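Peroxiredoxin 5 (Alvinella pompejana, PDB 2XHF) probably reduces hydrogen peroxide and organic hydroperoxides as an antioxidant peroxiredoxin of the thioredoxin fold. Local coordinates at residues D22-E27 with S33-D38. Residues are numbered along the deposited sequence; the frame is centred on the assembly and turned at random.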
loop_
_atom_site.group_PDB
_atom_site.type_symbol
_atom_site.label_atom_id
_atom_site.label_comp_id
_atom_site.label_asym_id
_atom_site.label_seq_id
_atom_site.Cartn_x
_atom_site.Cartn_y
_atom_site.Cartn_z
ATOM N N ASP A 22 2.607 -17.229 -16.248
ATOM C CA ASP A 22 4.020 -17.270 -15.956
ATOM C C ASP A 22 4.500 -15.822 -15.945
ATOM O O ASP A 22 5.082 -15.345 -16.908
ATOM C CB ASP A 22 4.687 -18.088 -17.084
ATOM C CG ASP A 22 6.135 -18.453 -16.819
ATOM O OD1 ASP A 22 6.671 -18.215 -15.709
ATOM O OD2 ASP A 22 6.731 -19.034 -17.774
ATOM N N VAL A 23 4.222 -15.107 -14.862
ATOM C CA VAL A 23 4.623 -13.707 -14.772
ATOM C C VAL A 23 5.428 -13.451 -13.508
ATOM O O VAL A 23 5.398 -14.242 -12.562
ATOM C CB VAL A 23 3.428 -12.754 -14.819
ATOM C CG1 VAL A 23 2.451 -13.136 -15.930
ATOM C CG2 VAL A 23 2.757 -12.747 -13.526
ATOM N N LEU A 24 6.178 -12.356 -13.519
ATOM C CA LEU A 24 6.978 -11.944 -12.370
ATOM C C LEU A 24 6.113 -11.381 -11.259
ATOM O O LEU A 24 5.184 -10.598 -11.506
ATOM C CB LEU A 24 7.969 -10.859 -12.796
ATOM C CG LEU A 24 9.134 -11.272 -13.682
ATOM C CD1 LEU A 24 9.986 -10.046 -13.944
ATOM C CD2 LEU A 24 9.955 -12.366 -13.011
ATOM N N VAL A 25 6.403 -11.803 -10.035
ATOM C CA VAL A 25 5.824 -11.192 -8.863
ATOM C C VAL A 25 6.944 -10.741 -7.952
ATOM O O VAL A 25 8.115 -11.058 -8.164
ATOM C CB VAL A 25 4.842 -12.132 -8.130
ATOM C CG1 VAL A 25 3.671 -12.448 -9.028
ATOM C CG2 VAL A 25 5.549 -13.399 -7.706
ATOM N N TYR A 26 6.584 -9.935 -6.959
ATOM C CA TYR A 26 7.560 -9.312 -6.083
ATOM C C TYR A 26 7.326 -9.771 -4.658
ATOM O O TYR A 26 6.201 -10.118 -4.285
ATOM C CB TYR A 26 7.431 -7.784 -6.183
ATOM C CG TYR A 26 7.650 -7.287 -7.570
ATOM C CD1 TYR A 26 6.649 -7.395 -8.537
ATOM C CD2 TYR A 26 8.857 -6.709 -7.935
ATOM C CE1 TYR A 26 6.869 -6.962 -9.829
ATOM C CE2 TYR A 26 9.081 -6.281 -9.212
ATOM C CZ TYR A 26 8.087 -6.398 -10.158
ATOM O OH TYR A 26 8.320 -5.952 -11.438
ATOM N N GLU A 27 8.382 -9.815 -3.864
ATOM C CA GLU A 27 8.242 -10.220 -2.475
ATOM C C GLU A 27 9.253 -9.421 -1.665
ATOM O O GLU A 27 10.427 -9.325 -2.056
ATOM C CB GLU A 27 8.507 -11.717 -2.345
ATOM C CG GLU A 27 8.220 -12.297 -0.978
ATOM C CD GLU A 27 8.458 -13.803 -0.930
ATOM O OE1 GLU A 27 9.159 -14.340 -1.815
ATOM O OE2 GLU A 27 7.954 -14.434 0.011
ATOM N N SER A 33 12.284 -9.974 -7.361
ATOM C CA SER A 33 11.198 -10.451 -8.196
ATOM C C SER A 33 11.581 -11.759 -8.866
ATOM O O SER A 33 12.755 -12.078 -9.057
ATOM C CB SER A 33 10.812 -9.435 -9.247
ATOM O OG SER A 33 11.918 -9.139 -10.055
ATOM N N PHE A 34 10.573 -12.539 -9.175
ATOM C CA PHE A 34 10.811 -13.872 -9.700
ATOM C C PHE A 34 9.501 -14.360 -10.311
ATOM O O PHE A 34 8.410 -13.888 -9.950
ATOM C CB PHE A 34 11.252 -14.827 -8.579
ATOM C CG PHE A 34 10.389 -14.748 -7.362
ATOM C CD1 PHE A 34 9.258 -15.515 -7.246
ATOM C CD2 PHE A 34 10.709 -13.886 -6.332
ATOM C CE1 PHE A 34 8.452 -15.448 -6.141
ATOM C CE2 PHE A 34 9.905 -13.796 -5.212
ATOM C CZ PHE A 34 8.760 -14.568 -5.118
ATOM N N PRO A 35 9.598 -15.304 -11.244
ATOM C CA PRO A 35 8.352 -15.857 -11.785
ATOM C C PRO A 35 7.557 -16.538 -10.698
ATOM O O PRO A 35 8.093 -17.270 -9.862
ATOM C CB PRO A 35 8.853 -16.923 -12.784
ATOM C CG PRO A 35 10.247 -16.500 -13.133
ATOM C CD PRO A 35 10.804 -15.864 -11.893
ATOM N N ILE A 36 6.260 -16.324 -10.707
ATOM C CA ILE A 36 5.409 -17.012 -9.737
ATOM C C ILE A 36 5.531 -18.533 -9.870
ATOM O O ILE A 36 5.320 -19.262 -8.898
ATOM C CB ILE A 36 3.952 -16.530 -9.829
ATOM C CG1 ILE A 36 3.165 -17.009 -8.600
ATOM C CG2 ILE A 36 3.280 -16.920 -11.130
ATOM C CD1 ILE A 36 1.778 -16.398 -8.493
ATOM N N HIS A 37 5.865 -19.021 -11.065
ATOM C CA HIS A 37 6.114 -20.456 -11.228
ATOM C C HIS A 37 7.160 -21.015 -10.265
ATOM O O HIS A 37 7.146 -22.211 -9.963
ATOM C CB HIS A 37 6.505 -20.766 -12.659
ATOM C CG HIS A 37 5.339 -20.863 -13.582
ATOM N ND1 HIS A 37 5.387 -21.552 -14.770
ATOM C CD2 HIS A 37 4.075 -20.383 -13.477
ATOM C CE1 HIS A 37 4.217 -21.471 -15.373
ATOM N NE2 HIS A 37 3.400 -20.774 -14.605
ATOM N N ASP A 38 8.085 -20.174 -9.796
ATOM C CA ASP A 38 9.075 -20.655 -8.834
ATOM C C ASP A 38 8.417 -21.145 -7.559
ATOM O O ASP A 38 8.944 -22.012 -6.881
ATOM C CB ASP A 38 10.076 -19.565 -8.441
ATOM C CG ASP A 38 11.022 -19.174 -9.561
ATOM O OD1 ASP A 38 11.059 -19.830 -10.625
ATOM O OD2 ASP A 38 11.775 -18.203 -9.333
HETATM O O HOH W 1 5.912 -17.477 -13.485
#
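Val25 and Phe34 form the hydrogen-bonded pair of a short antiparallel beta hairpin: Val25 N gives to Phe34 O at 2.9 Å, and Phe34 N returns a bond to Val25 O at 3.0 Å. Pro35 has no N-H to offer, which costs nothing in a non-hydrogen-bonded pair with Leu24, whose CD2 packs against the proline ring at CD. Beyond it, Ile36 N takes up Val23 O at 2.9 Å, nearly straight at 168°. At the hairpin's open end a water accepts from His37 N and donates to Asp22 OD1, tying the start of weakly bonded helix 37-40 to the loop before strand 24-26. With CG anti to N (chi1 -169°), the Asp22 carboxylate lies flat over the imidazole, planes 7° apart and OD1 3.6 Å from His37 CG. His37 NE2 is hydrogen-bonded to Ile20 O; an alanine here would probably leave that carbonyl without its mate and the carboxylate without its stacking surface. Glu27 OE1 lies 3.3 Å from Phe34 CZ, oblique to the ring; both carboxylate oxygens hydrogen-bond elsewhere, OE2 salt-bridging Arg105. Three backbone bonds and a water join the segments, Tyr26 and His37 also bonding outside, while apolar Val25 and Ile36 pack on Ile83 of the central sheet.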